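Local coordinates for S-adenosylmethionine:tRNA ribosyltransferase-isomerase (Thermus thermophilus, PDB 1WDI), which probably transfers and isomerises the ribosyl moiety of S-adenosylmethionine onto 7-aminomethyl-7-deazaguanine in tRNA, giving epoxyqueuosine, at residues P54-V59 with G250-A255; F60-V65 with F206-V211; T259-L264 with K292-L297; T299-P304 with Y333-L338. All coordinates share one frame; numbering follows the deposited sequence.

Contact 1 (P54-V59 with G250-A255)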
loop_
_atom_site.group_PDB
_atom_site.type_symbol
_atom_site.label_atom_id
_atom_site.label_comp_id
_atom_site.label_asym_id
_atom_site.label_seq_id
_atom_site.Cartn_x
_atom_site.Cartn_y
_atom_site.Cartn_z
ATOM N N PRO A 54 -23.785 -4.749 -7.857
ATOM C CA PRO A 54 -23.736 -3.506 -8.629
ATOM C C PRO A 54 -23.906 -2.296 -7.720
ATOM O O PRO A 54 -24.806 -2.257 -6.884
ATOM C CB PRO A 54 -24.876 -3.673 -9.642
ATOM C CG PRO A 54 -25.818 -4.637 -8.966
ATOM C CD PRO A 54 -24.873 -5.628 -8.326
ATOM N N GLY A 55 -23.027 -1.315 -7.876
ATOM C CA GLY A 55 -23.115 -0.138 -7.035
ATOM C C GLY A 55 -22.018 -0.128 -5.989
ATOM O O GLY A 55 -21.685 0.929 -5.463
ATOM N N ASP A 56 -21.466 -1.297 -5.667
ATOM C CA ASP A 56 -20.373 -1.349 -4.703
ATOM C C ASP A 56 -19.244 -0.510 -5.288
ATOM O O ASP A 56 -19.050 -0.475 -6.504
ATOM C CB ASP A 56 -19.849 -2.777 -4.507
ATOM C CG ASP A 56 -20.683 -3.590 -3.534
ATOM O OD1 ASP A 56 -21.444 -3.003 -2.737
ATOM O OD2 ASP A 56 -20.553 -4.830 -3.554
ATOM N N VAL A 57 -18.511 0.179 -4.426
ATOM C CA VAL A 57 -17.390 0.984 -4.878
ATOM C C VAL A 57 -16.121 0.336 -4.340
ATOM O O VAL A 57 -15.872 0.332 -3.131
ATOM C CB VAL A 57 -17.469 2.432 -4.361
ATOM C CG1 VAL A 57 -16.262 3.220 -4.857
ATOM C CG2 VAL A 57 -18.755 3.081 -4.835
ATOM N N LEU A 58 -15.333 -0.219 -5.252
ATOM C CA LEU A 58 -14.086 -0.883 -4.903
ATOM C C LEU A 58 -12.955 0.136 -5.066
ATOM O O LEU A 58 -12.714 0.643 -6.164
ATOM C CB LEU A 58 -13.887 -2.080 -5.836
ATOM C CG LEU A 58 -13.080 -3.308 -5.411
ATOM C CD1 LEU A 58 -13.533 -3.804 -4.048
ATOM C CD2 LEU A 58 -13.272 -4.401 -6.459
ATOM N N VAL A 59 -12.277 0.441 -3.966
ATOM C CA VAL A 59 -11.189 1.413 -3.978
ATOM C C VAL A 59 -9.830 0.736 -3.776
ATOM O O VAL A 59 -9.618 0.027 -2.785
ATOM C CB VAL A 59 -11.400 2.489 -2.871
ATOM C CG1 VAL A 59 -10.333 3.568 -2.965
ATOM C CG2 VAL A 59 -12.777 3.114 -3.014
ATOM N N GLY A 250 -26.127 5.209 0.291
ATOM C CA GLY A 250 -26.152 3.936 0.989
ATOM C C GLY A 250 -25.443 2.784 0.292
ATOM O O GLY A 250 -25.694 1.622 0.611
ATOM N N ARG A 251 -24.566 3.092 -0.663
ATOM C CA ARG A 251 -23.824 2.051 -1.373
ATOM C C ARG A 251 -22.500 1.752 -0.653
ATOM O O ARG A 251 -21.903 2.633 -0.041
ATOM C CB ARG A 251 -23.584 2.476 -2.826
ATOM C CG ARG A 251 -24.883 2.550 -3.647
ATOM C CD ARG A 251 -24.641 2.816 -5.140
ATOM N NE ARG A 251 -24.246 4.192 -5.443
ATOM C CZ ARG A 251 -23.037 4.559 -5.860
ATOM N NH1 ARG A 251 -22.076 3.660 -6.029
ATOM N NH2 ARG A 251 -22.789 5.835 -6.125
ATOM N N ARG A 252 -22.046 0.507 -0.725
ATOM C CA ARG A 252 -20.821 0.103 -0.035
ATOM C C ARG A 252 -19.502 0.565 -0.631
ATOM O O ARG A 252 -19.299 0.519 -1.845
ATOM C CB ARG A 252 -20.766 -1.421 0.098
ATOM C CG ARG A 252 -21.969 -2.028 0.795
ATOM C CD ARG A 252 -21.747 -3.503 1.063
ATOM N NE ARG A 252 -21.592 -4.285 -0.166
ATOM C CZ ARG A 252 -21.519 -5.613 -0.195
ATOM N NH1 ARG A 252 -21.585 -6.299 0.939
ATOM N NH2 ARG A 252 -21.394 -6.258 -1.353
ATOM N N VAL A 253 -18.606 1.011 0.248
ATOM C CA VAL A 253 -17.271 1.420 -0.152
ATOM C C VAL A 253 -16.408 0.255 0.327
ATOM O O VAL A 253 -16.302 -0.000 1.530
ATOM C CB VAL A 253 -16.845 2.733 0.541
ATOM C CG1 VAL A 253 -15.403 3.067 0.187
ATOM C CG2 VAL A 253 -17.760 3.865 0.097
ATOM N N VAL A 254 -15.826 -0.467 -0.625
ATOM C CA VAL A 254 -15.005 -1.636 -0.334
ATOM C C VAL A 254 -13.530 -1.329 -0.531
ATOM O O VAL A 254 -13.085 -1.031 -1.640
ATOM C CB VAL A 254 -15.410 -2.821 -1.251
ATOM C CG1 VAL A 254 -14.682 -4.091 -0.825
ATOM C CG2 VAL A 254 -16.928 -3.023 -1.190
ATOM N N ALA A 255 -12.770 -1.408 0.553
ATOM C CA ALA A 255 -11.349 -1.114 0.493
ATOM C C ALA A 255 -10.535 -2.323 0.086
ATOM O O ALA A 255 -10.751 -3.431 0.578
ATOM C CB ALA A 255 -10.863 -0.599 1.857
HETATM O O HOH W 1 -23.386 -1.269 -2.467
#

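Contact 2 (F60-V65 with F206-V211)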
loop_
_atom_site.group_PDB
_atom_site.type_symbol
_atom_site.label_atom_id
_atom_site.label_comp_id
_atom_site.label_asym_id
_atom_site.label_seq_id
_atom_site.Cartn_x
_atom_site.Cartn_y
_atom_site.Cartn_z
ATOM N N PHE A 60 -8.927 0.965 -4.729
ATOM C CA PHE A 60 -7.577 0.407 -4.712
ATOM C C PHE A 60 -6.563 1.523 -4.543
ATOM O O PHE A 60 -6.893 2.708 -4.612
ATOM C CB PHE A 60 -7.208 -0.260 -6.046
ATOM C CG PHE A 60 -8.166 -1.316 -6.509
ATOM C CD1 PHE A 60 -9.398 -0.970 -7.058
ATOM C CD2 PHE A 60 -7.808 -2.656 -6.455
ATOM C CE1 PHE A 60 -10.258 -1.953 -7.553
ATOM C CE2 PHE A 60 -8.667 -3.650 -6.946
ATOM C CZ PHE A 60 -9.888 -3.293 -7.495
ATOM N N ASN A 61 -5.311 1.131 -4.360
ATOM C CA ASN A 61 -4.243 2.104 -4.265
ATOM C C ASN A 61 -3.251 1.770 -5.374
ATOM O O ASN A 61 -2.944 0.605 -5.618
ATOM C CB ASN A 61 -3.560 2.041 -2.894
ATOM C CG ASN A 61 -2.331 1.157 -2.889
ATOM O OD1 ASN A 61 -1.289 1.520 -3.439
ATOM N ND2 ASN A 61 -2.445 -0.014 -2.266
ATOM N N GLU A 62 -2.789 2.790 -6.080
ATOM C CA GLU A 62 -1.792 2.585 -7.120
ATOM C C GLU A 62 -0.632 3.480 -6.731
ATOM O O GLU A 62 -0.784 4.694 -6.635
ATOM C CB GLU A 62 -2.329 2.965 -8.505
ATOM C CG GLU A 62 -3.021 4.313 -8.591
ATOM C CD GLU A 62 -3.365 4.696 -10.021
ATOM O OE1 GLU A 62 -3.814 3.816 -10.789
ATOM O OE2 GLU A 62 -3.192 5.879 -10.378
ATOM N N SER A 63 0.518 2.868 -6.477
ATOM C CA SER A 63 1.702 3.613 -6.077
ATOM C C SER A 63 2.217 4.531 -7.173
ATOM O O SER A 63 2.289 4.146 -8.341
ATOM C CB SER A 63 2.814 2.647 -5.658
ATOM O OG SER A 63 2.461 1.952 -4.474
ATOM N N LYS A 64 2.563 5.752 -6.785
ATOM C CA LYS A 64 3.103 6.733 -7.717
ATOM C C LYS A 64 4.458 7.158 -7.171
ATOM O O LYS A 64 4.569 7.609 -6.027
ATOM C CB LYS A 64 2.182 7.946 -7.823
ATOM C CG LYS A 64 2.698 9.045 -8.736
ATOM C CD LYS A 64 1.769 10.249 -8.711
ATOM C CE LYS A 64 2.279 11.370 -9.602
ATOM N NZ LYS A 64 1.356 12.543 -9.582
ATOM N N VAL A 65 5.491 7.001 -7.989
ATOM C CA VAL A 65 6.833 7.357 -7.568
ATOM C C VAL A 65 7.069 8.857 -7.624
ATOM O O VAL A 65 6.692 9.528 -8.585
ATOM C CB VAL A 65 7.897 6.649 -8.440
ATOM C CG1 VAL A 65 9.296 7.060 -7.999
ATOM C CG2 VAL A 65 7.733 5.139 -8.331
ATOM N N PHE A 206 -9.349 4.349 -7.949
ATOM C CA PHE A 206 -7.965 4.299 -7.494
ATOM C C PHE A 206 -7.434 5.587 -6.851
ATOM O O PHE A 206 -7.503 6.669 -7.446
ATOM C CB PHE A 206 -7.036 3.937 -8.663
ATOM C CG PHE A 206 -7.350 2.613 -9.317
ATOM C CD1 PHE A 206 -8.484 2.460 -10.114
ATOM C CD2 PHE A 206 -6.502 1.525 -9.150
ATOM C CE1 PHE A 206 -8.765 1.243 -10.734
ATOM C CE2 PHE A 206 -6.773 0.300 -9.764
ATOM C CZ PHE A 206 -7.907 0.160 -10.558
ATOM N N LEU A 207 -6.913 5.473 -5.632
ATOM C CA LEU A 207 -6.308 6.629 -4.981
ATOM C C LEU A 207 -4.802 6.405 -5.121
ATOM O O LEU A 207 -4.363 5.317 -5.515
ATOM C CB LEU A 207 -6.723 6.741 -3.508
ATOM C CG LEU A 207 -6.600 5.551 -2.553
ATOM C CD1 LEU A 207 -5.151 5.331 -2.151
ATOM C CD2 LEU A 207 -7.451 5.838 -1.328
ATOM N N THR A 208 -4.013 7.419 -4.796
ATOM C CA THR A 208 -2.568 7.321 -4.954
ATOM C C THR A 208 -1.735 7.302 -3.680
ATOM O O THR A 208 -1.908 8.138 -2.800
ATOM C CB THR A 208 -2.047 8.493 -5.816
ATOM O OG1 THR A 208 -2.811 8.582 -7.024
ATOM C CG2 THR A 208 -0.591 8.291 -6.158
ATOM N N LEU A 209 -0.823 6.341 -3.595
ATOM C CA LEU A 209 0.091 6.256 -2.465
ATOM C C LEU A 209 1.412 6.810 -3.004
ATOM O O LEU A 209 1.931 6.306 -3.998
ATOM C CB LEU A 209 0.298 4.803 -2.021
ATOM C CG LEU A 209 1.415 4.619 -0.985
ATOM C CD1 LEU A 209 1.047 5.350 0.301
ATOM C CD2 LEU A 209 1.647 3.143 -0.711
ATOM N N HIS A 210 1.942 7.855 -2.378
ATOM C CA HIS A 210 3.207 8.423 -2.840
ATOM C C HIS A 210 4.385 7.624 -2.295
ATOM O O HIS A 210 4.466 7.379 -1.095
ATOM C CB HIS A 210 3.351 9.885 -2.397
ATOM C CG HIS A 210 2.342 10.807 -3.005
ATOM N ND1 HIS A 210 2.018 10.778 -4.344
ATOM C CD2 HIS A 210 1.610 11.808 -2.463
ATOM C CE1 HIS A 210 1.132 11.723 -4.602
ATOM N NE2 HIS A 210 0.868 12.363 -3.477
ATOM N N VAL A 211 5.284 7.210 -3.182
ATOM C CA VAL A 211 6.469 6.455 -2.781
ATOM C C VAL A 211 7.674 7.012 -3.526
ATOM O O VAL A 211 7.531 7.858 -4.406
ATOM C CB VAL A 211 6.352 4.948 -3.128
ATOM C CG1 VAL A 211 5.062 4.373 -2.556
ATOM C CG2 VAL A 211 6.424 4.749 -4.637
#

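Contact 3 (T259-L264 with K292-L297)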
loop_
_atom_site.group_PDB
_atom_site.type_symbol
_atom_site.label_atom_id
_atom_site.label_comp_id
_atom_site.label_asym_id
_atom_site.label_seq_id
_atom_site.Cartn_x
_atom_site.Cartn_y
_atom_site.Cartn_z
ATOM N N THR A 259 -3.806 0.089 3.061
ATOM C CA THR A 259 -3.266 1.376 2.654
ATOM C C THR A 259 -4.454 2.233 2.249
ATOM O O THR A 259 -4.541 3.405 2.614
ATOM C CB THR A 259 -2.295 1.208 1.481
ATOM O OG1 THR A 259 -1.228 0.346 1.889
ATOM C CG2 THR A 259 -1.713 2.557 1.061
ATOM N N VAL A 260 -5.380 1.632 1.507
ATOM C CA VAL A 260 -6.589 2.329 1.089
ATOM C C VAL A 260 -7.402 2.689 2.333
ATOM O O VAL A 260 -7.939 3.790 2.441
ATOM C CB VAL A 260 -7.458 1.446 0.173
ATOM C CG1 VAL A 260 -8.892 1.941 0.191
ATOM C CG2 VAL A 260 -6.900 1.462 -1.256
ATOM N N VAL A 261 -7.507 1.753 3.270
ATOM C CA VAL A 261 -8.255 2.025 4.496
ATOM C C VAL A 261 -7.689 3.264 5.209
ATOM O O VAL A 261 -8.419 4.201 5.527
ATOM C CB VAL A 261 -8.181 0.837 5.481
ATOM C CG1 VAL A 261 -8.811 1.229 6.813
ATOM C CG2 VAL A 261 -8.887 -0.389 4.889
ATOM N N ARG A 262 -6.381 3.263 5.444
ATOM C CA ARG A 262 -5.729 4.371 6.144
ATOM C C ARG A 262 -5.892 5.707 5.424
ATOM O O ARG A 262 -6.112 6.736 6.059
ATOM C CB ARG A 262 -4.238 4.062 6.334
ATOM C CG ARG A 262 -3.959 2.839 7.206
ATOM C CD ARG A 262 -2.487 2.449 7.151
ATOM N NE ARG A 262 -1.622 3.543 7.575
ATOM C CZ ARG A 262 -0.294 3.495 7.576
ATOM N NH1 ARG A 262 0.334 2.398 7.174
ATOM N NH2 ARG A 262 0.408 4.546 7.980
ATOM N N ALA A 263 -5.786 5.694 4.099
ATOM C CA ALA A 263 -5.927 6.924 3.337
ATOM C C ALA A 263 -7.356 7.458 3.405
ATOM O O ALA A 263 -7.563 8.630 3.719
ATOM C CB ALA A 263 -5.506 6.700 1.886
ATOM N N LEU A 264 -8.344 6.604 3.129
ATOM C CA LEU A 264 -9.744 7.034 3.170
ATOM C C LEU A 264 -10.172 7.537 4.552
ATOM O O LEU A 264 -10.790 8.597 4.671
ATOM C CB LEU A 264 -10.676 5.898 2.730
ATOM C CG LEU A 264 -10.596 5.456 1.261
ATOM C CD1 LEU A 264 -11.541 4.269 1.018
ATOM C CD2 LEU A 264 -10.982 6.631 0.355
ATOM N N LYS A 292 -15.408 5.468 9.385
ATOM C CA LYS A 292 -16.324 6.451 8.826
ATOM C C LYS A 292 -16.524 6.307 7.316
ATOM O O LYS A 292 -17.470 6.862 6.754
ATOM C CB LYS A 292 -15.806 7.862 9.138
ATOM C CG LYS A 292 -15.826 8.224 10.625
ATOM C CD LYS A 292 -17.262 8.308 11.119
ATOM C CE LYS A 292 -17.349 8.696 12.582
ATOM N NZ LYS A 292 -18.777 8.808 13.002
ATOM N N VAL A 293 -15.645 5.563 6.661
ATOM C CA VAL A 293 -15.743 5.392 5.214
ATOM C C VAL A 293 -15.807 3.941 4.742
ATOM O O VAL A 293 -16.683 3.576 3.965
ATOM C CB VAL A 293 -14.544 6.062 4.506
ATOM C CG1 VAL A 293 -14.713 5.976 2.979
ATOM C CG2 VAL A 293 -14.420 7.516 4.969
ATOM N N VAL A 294 -14.870 3.123 5.212
ATOM C CA VAL A 294 -14.792 1.725 4.804
ATOM C C VAL A 294 -15.932 0.847 5.314
ATOM O O VAL A 294 -16.142 0.737 6.525
ATOM C CB VAL A 294 -13.443 1.115 5.254
ATOM C CG1 VAL A 294 -13.323 -0.331 4.768
ATOM C CG2 VAL A 294 -12.293 1.973 4.722
ATOM N N ASP A 295 -16.655 0.221 4.385
ATOM C CA ASP A 295 -17.778 -0.663 4.728
ATOM C C ASP A 295 -17.401 -2.142 4.645
ATOM O O ASP A 295 -18.069 -2.996 5.231
ATOM C CB ASP A 295 -18.974 -0.421 3.797
ATOM C CG ASP A 295 -19.531 0.985 3.906
ATOM O OD1 ASP A 295 -19.913 1.388 5.027
ATOM O OD2 ASP A 295 -19.585 1.685 2.871
ATOM N N ALA A 296 -16.344 -2.445 3.898
ATOM C CA ALA A 296 -15.887 -3.824 3.741
ATOM C C ALA A 296 -14.407 -3.771 3.436
ATOM O O ALA A 296 -13.929 -2.784 2.885
ATOM C CB ALA A 296 -16.647 -4.521 2.601
ATOM N N LEU A 297 -13.685 -4.831 3.774
ATOM C CA LEU A 297 -12.245 -4.848 3.562
ATOM C C LEU A 297 -11.702 -6.130 2.951
ATOM O O LEU A 297 -11.968 -7.222 3.452
ATOM C CB LEU A 297 -11.522 -4.604 4.897
ATOM C CG LEU A 297 -9.991 -4.696 4.899
ATOM C CD1 LEU A 297 -9.409 -3.616 3.992
ATOM C CD2 LEU A 297 -9.460 -4.513 6.328
#

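Contact 4 (T299-P304 with Y333-L338)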
loop_
_atom_site.group_PDB
_atom_site.type_symbol
_atom_site.label_atom_id
_atom_site.label_comp_id
_atom_site.label_asym_id
_atom_site.label_seq_id
_atom_site.Cartn_x
_atom_site.Cartn_y
_atom_site.Cartn_z
ATOM N N THR A 299 -8.229 -7.814 2.268
ATOM C CA THR A 299 -6.859 -7.637 2.732
ATOM C C THR A 299 -6.146 -8.977 2.908
ATOM O O THR A 299 -6.784 -10.031 2.965
ATOM C CB THR A 299 -6.874 -6.864 4.085
ATOM O OG1 THR A 299 -5.537 -6.562 4.507
ATOM C CG2 THR A 299 -7.564 -7.690 5.150
ATOM N N ASN A 300 -4.824 -8.945 2.995
ATOM C CA ASN A 300 -4.072 -10.183 3.177
ATOM C C ASN A 300 -4.197 -10.695 4.606
ATOM O O ASN A 300 -4.861 -10.084 5.449
ATOM C CB ASN A 300 -2.578 -9.974 2.887
ATOM C CG ASN A 300 -2.296 -9.617 1.441
ATOM O OD1 ASN A 300 -3.027 -10.001 0.535
ATOM N ND2 ASN A 300 -1.205 -8.895 1.220
ATOM N N PHE A 301 -3.558 -11.832 4.859
ATOM C CA PHE A 301 -3.512 -12.420 6.190
ATOM C C PHE A 301 -2.208 -11.866 6.769
ATOM O O PHE A 301 -1.119 -12.119 6.243
ATOM C CB PHE A 301 -3.463 -13.951 6.116
ATOM C CG PHE A 301 -4.806 -14.591 5.854
ATOM C CD1 PHE A 301 -5.196 -14.933 4.558
ATOM C CD2 PHE A 301 -5.688 -14.838 6.907
ATOM C CE1 PHE A 301 -6.445 -15.514 4.314
ATOM C CE2 PHE A 301 -6.942 -15.416 6.675
ATOM C CZ PHE A 301 -7.319 -15.754 5.374
ATOM N N HIS A 302 -2.330 -11.099 7.842
ATOM C CA HIS A 302 -1.175 -10.456 8.458
ATOM C C HIS A 302 -0.512 -11.248 9.586
ATOM O O HIS A 302 -1.135 -12.095 10.226
ATOM C CB HIS A 302 -1.606 -9.072 8.948
ATOM C CG HIS A 302 -2.384 -8.302 7.925
ATOM N ND1 HIS A 302 -1.845 -7.917 6.716
ATOM C CD2 HIS A 302 -3.673 -7.887 7.911
ATOM C CE1 HIS A 302 -2.767 -7.299 6.001
ATOM N NE2 HIS A 302 -3.887 -7.268 6.703
ATOM N N LEU A 303 0.764 -10.952 9.814
ATOM C CA LEU A 303 1.566 -11.618 10.833
ATOM C C LEU A 303 1.082 -11.374 12.254
ATOM O O LEU A 303 0.445 -10.361 12.545
ATOM C CB LEU A 303 3.025 -11.162 10.733
ATOM C CG LEU A 303 3.780 -11.390 9.423
ATOM C CD1 LEU A 303 5.191 -10.833 9.566
ATOM C CD2 LEU A 303 3.817 -12.875 9.083
ATOM N N PRO A 304 1.397 -12.306 13.168
ATOM C CA PRO A 304 1.003 -12.202 14.576
ATOM C C PRO A 304 1.586 -10.924 15.177
ATOM O O PRO A 304 2.687 -10.522 14.821
ATOM C CB PRO A 304 1.630 -13.449 15.206
ATOM C CG PRO A 304 1.691 -14.420 14.074
ATOM C CD PRO A 304 2.138 -13.555 12.923
ATOM N N TYR A 333 -4.458 -22.060 4.897
ATOM C CA TYR A 333 -4.281 -20.833 4.118
ATOM C C TYR A 333 -2.822 -20.407 4.150
ATOM O O TYR A 333 -2.094 -20.739 5.085
ATOM C CB TYR A 333 -5.120 -19.681 4.677
ATOM C CG TYR A 333 -6.580 -19.727 4.310
ATOM C CD1 TYR A 333 -7.455 -20.622 4.932
ATOM C CD2 TYR A 333 -7.094 -18.873 3.335
ATOM C CE1 TYR A 333 -8.807 -20.658 4.592
ATOM C CE2 TYR A 333 -8.441 -18.904 2.987
ATOM C CZ TYR A 333 -9.290 -19.797 3.622
ATOM O OH TYR A 333 -10.623 -19.813 3.286
ATOM N N ARG A 334 -2.401 -19.672 3.127
ATOM C CA ARG A 334 -1.034 -19.169 3.059
ATOM C C ARG A 334 -1.086 -17.721 3.555
ATOM O O ARG A 334 -2.057 -17.004 3.293
ATOM C CB ARG A 334 -0.506 -19.252 1.620
ATOM C CG ARG A 334 -0.347 -20.691 1.104
ATOM C CD ARG A 334 -0.042 -20.708 -0.393
ATOM N NE ARG A 334 -1.009 -19.875 -1.100
ATOM C CZ ARG A 334 -0.696 -18.813 -1.835
ATOM N NH1 ARG A 334 0.574 -18.449 -1.980
ATOM N NH2 ARG A 334 -1.661 -18.091 -2.396
ATOM N N PHE A 335 -0.051 -17.303 4.279
ATOM C CA PHE A 335 -0.001 -15.968 4.867
ATOM C C PHE A 335 1.011 -14.997 4.270
ATOM O O PHE A 335 1.892 -15.377 3.501
ATOM C CB PHE A 335 0.263 -16.084 6.373
ATOM C CG PHE A 335 -0.871 -16.703 7.144
ATOM C CD1 PHE A 335 -1.327 -17.983 6.836
ATOM C CD2 PHE A 335 -1.493 -15.999 8.167
ATOM C CE1 PHE A 335 -2.392 -18.545 7.536
ATOM C CE2 PHE A 335 -2.558 -16.551 8.872
ATOM C CZ PHE A 335 -3.011 -17.827 8.558
ATOM N N TYR A 336 0.856 -13.730 4.646
ATOM C CA TYR A 336 1.734 -12.647 4.217
ATOM C C TYR A 336 1.516 -12.171 2.784
ATOM O O TYR A 336 0.548 -12.554 2.127
ATOM C CB TYR A 336 3.204 -13.038 4.430
ATOM C CG TYR A 336 4.107 -11.864 4.749
ATOM C CD1 TYR A 336 3.799 -10.989 5.793
ATOM C CD2 TYR A 336 5.271 -11.631 4.019
ATOM C CE1 TYR A 336 4.627 -9.911 6.102
ATOM C CE2 TYR A 336 6.109 -10.555 4.320
ATOM C CZ TYR A 336 5.777 -9.701 5.364
ATOM O OH TYR A 336 6.596 -8.641 5.674
ATOM N N SER A 337 2.441 -11.332 2.323
ATOM C CA SER A 337 2.422 -10.697 1.004
ATOM C C SER A 337 2.075 -11.522 -0.226
ATOM O O SER A 337 1.366 -11.047 -1.116
ATOM C CB SER A 337 3.767 -10.010 0.762
ATOM O OG SER A 337 4.132 -9.234 1.890
ATOM N N LEU A 338 2.594 -12.740 -0.302
ATOM C CA LEU A 338 2.326 -13.588 -1.459
ATOM C C LEU A 338 1.275 -14.642 -1.140
ATOM O O LEU A 338 1.007 -15.531 -1.951
ATOM C CB LEU A 338 3.625 -14.270 -1.908
ATOM C CG LEU A 338 4.780 -13.329 -2.279
ATOM C CD1 LEU A 338 6.039 -14.139 -2.562
ATOM C CD2 LEU A 338 4.394 -12.494 -3.492
HETATM O O HOH W 2 -1.832 -13.447 3.078
#

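Contact 1 (P54-V59 with G250-A255)
Arg252 lays the NE side of its guanidinium against the Asp56 carboxylate, edge to edge, with the two planes 37° apart. One nitrogen serves each oxygen: Arg252 NE reaches Asp56 OD1 at 2.9 Å along an almost straight N-H line, exactly in the guanidinium plane, and Arg252 NH2 reaches Asp56 OD2 at 2.8 Å. Both oxygens are met on their syn side, and the side-on pair fixes the rotation of both groups. The carboxylate has further work, since OD2 also accepts from the backbone N of Arg53 and a water bridges OD1 to Arg252 N. Aspartate suits a place where a short acid must answer several donors at once. Arg251, bent at its third torsion, instead brings NH1 edge-on to Gly55 O at 2.8 Å, in the carbonyl plane and on a lone pair. Glycine fits here because its phi is strongly positive (106°) and the Arg251 chain runs close by. Arg251 also forms salt bridges with Glu203 and Glu249.

Beyond these ends the segments become parallel strands. Val57 N bonds to Arg252 O, Val254 N to Val57 O at 2.6 Å, and Val59 N to Val254 O. Beta-branched valines suit the extended backbone and fill the sheet faces; Leu58 CD1 presses tightly on Val254 CG1, 3.4 Å away. On its other side Leu58 bonds to Glu203 and Arg205, so strand 57-73 lies between 203-211 and 253-256, while Val57, Val59, Val253 and Ala255 line the face packed by helices 237-248 and 258-266.

Contact 2 (F60-V65 with F206-V211)
Phe206 opens a parallel beta ladder by stacking beside Phe60, the rings pointing the same way in an offset stack with centroids 4.9 Å apart and planes at 14°. Phe60 CD1 sits over one face of the Phe206 ring, near its rim, and Phe189 meets Phe60 edge-to-face, so flat aromatic groups suit this end. Leu207 is bonded at both its backbone N and its O: Leu207 N donates to Phe60 O at 2.9 Å and Leu207 O accepts from Glu62 N at 3.0 Å. With CG held between backbone N and carbonyl carbon (chi1 51°), Leu207 turns CD1 onto Asn61 CB. Next, Thr208 faces the flank of Lys64, giving carbon rather than hydroxyl to the long aliphatic chain. Leu209 N makes a weak bond to Glu62 O, but Leu209 O takes Lys64 N firmly at 2.9 Å; its side chain runs alongside Asn61 toward Thr259 of helix 258-266. His210 turns to the Thr208 face, where its ND1 is buried without a partner in the model. Val211 N donates to Lys64 O at 3.0 Å, and its CG2 meets Val65 CG2. The tightest carbon pair lies earlier, at Thr208 CG2 and Lys64 CB, 3.3 Å apart.

Contact 3 (T259-L264 with K292-L297)
A chi1 of 172° lets Val261 offer CG1 to Val294 and CG2 to Leu297, and Val294, turned the same way (chi1 -177°), answers with CG2 alone. The setting is alpha/beta packing: helix 258-266 lies on the mixed sheet and presses against the loop that leads into strand 296-300. Val294 CG2 rests 4.1 Å from Val261 CG1 and 4.0 Å from Val261 CA, so this methyl is set against the helix backbone itself as well as the side chain. The two valines cross at about a right angle, as do Leu264 and Val293 one helical turn further on. There Val293 CG1 lies 4.0 Å from Leu264 CB, and Val293 CG2 reaches the carbonyl oxygen Leu264 O at 3.8 Å.

The side chains that meet are all apolar and buried, and branched aliphatic residues suit this place because they bring no polar groups that would need partners. The loop's own N-H groups are served from the helix: the carboxylate of Glu265 accepts from the backbone N atoms of Lys292, Val293 and Val294. Ala255 of the neighbouring strand 253-256 also touches Val261 and Val294. Leucine suits position 297 because it is long enough to reach back from the strand to the helix. It does so across Val261 at about a right angle, and the packing is tight: Leu297 CD1 stands 3.4 Å from Val261 CG2.

Contact 4 (T299-P304 with Y333-L338)
Phe301 meets Phe335 at its base and Tyr333 at its tip. The contact begins with Phe301 CB, 3.5 Å from Phe335 CD2. A chi1 of -79° sets the next atom, CG, beside the backbone N, and there it stands over one face of the Phe335 ring, toward the rim. On one flank Phe301 CD2 meets Phe335 CE2 at 4.1 Å; on the other Phe301 CD1 approaches Arg334 O at 4.0 Å. Farther out Phe301 CE1 comes to 3.6 Å from Tyr333 CD2, and Phe301 CZ lies close to the same carbon. Neither ring pair is a stack: the Phe301 plane is inclined 46° to Phe335 and 52° to Tyr333.

The backbones are tied where the rings begin. Tyr336 N donates to Phe301 O at 3.0 Å, in the carbonyl plane, and a water accepts from Phe301 N while donating to Tyr336 O at 2.7 Å. Leu303, whose branched apolar tip suits a place beside an exposed tyrosine ring, lays CD1 against Tyr336 CE1 at 3.6 Å.

Tyr333 uses its hydroxyl in a bond to His42 ND1, and its ring in a cation-pi contact with Arg28. Asn300 points toward the loop, and its OD1 is bonded to His188 NE2. Helix 318-330 closes over Phe301 and Phe335 through Ala328, and Met30 of strand 28-32 touches Phe301 and Tyr333. Phe301, Tyr333 and Phe335 together are an aromatic cluster, here joining the chain that follows Thr299 to the loop before strand 341-344.

In the fold
Contacts 1 and 2 share strand 57-73, on successive parts of it, their centres 19 Å apart, with contact 2 nested inside the loop that contact 1 closes. Contact 3 lies 11 Å from contact 1 and 14 Å from contact 2, centre to centre. Val260 CG2 packs 3.3 Å from Phe60 C. A probable hydrogen bond of 2.9 Å joins Ala255 N to Ala296 O. Strand 296-300 then leads from contact 3 to contact 4, their centres 18 Å apart. Bound citrate, probably from the crystallisation liquor, lies about 3 Å from the side chains of Asn61 and Asn300 and bonds to Thr259 and Thr299, so contacts 2, 3 and 4 border what may be a pocket.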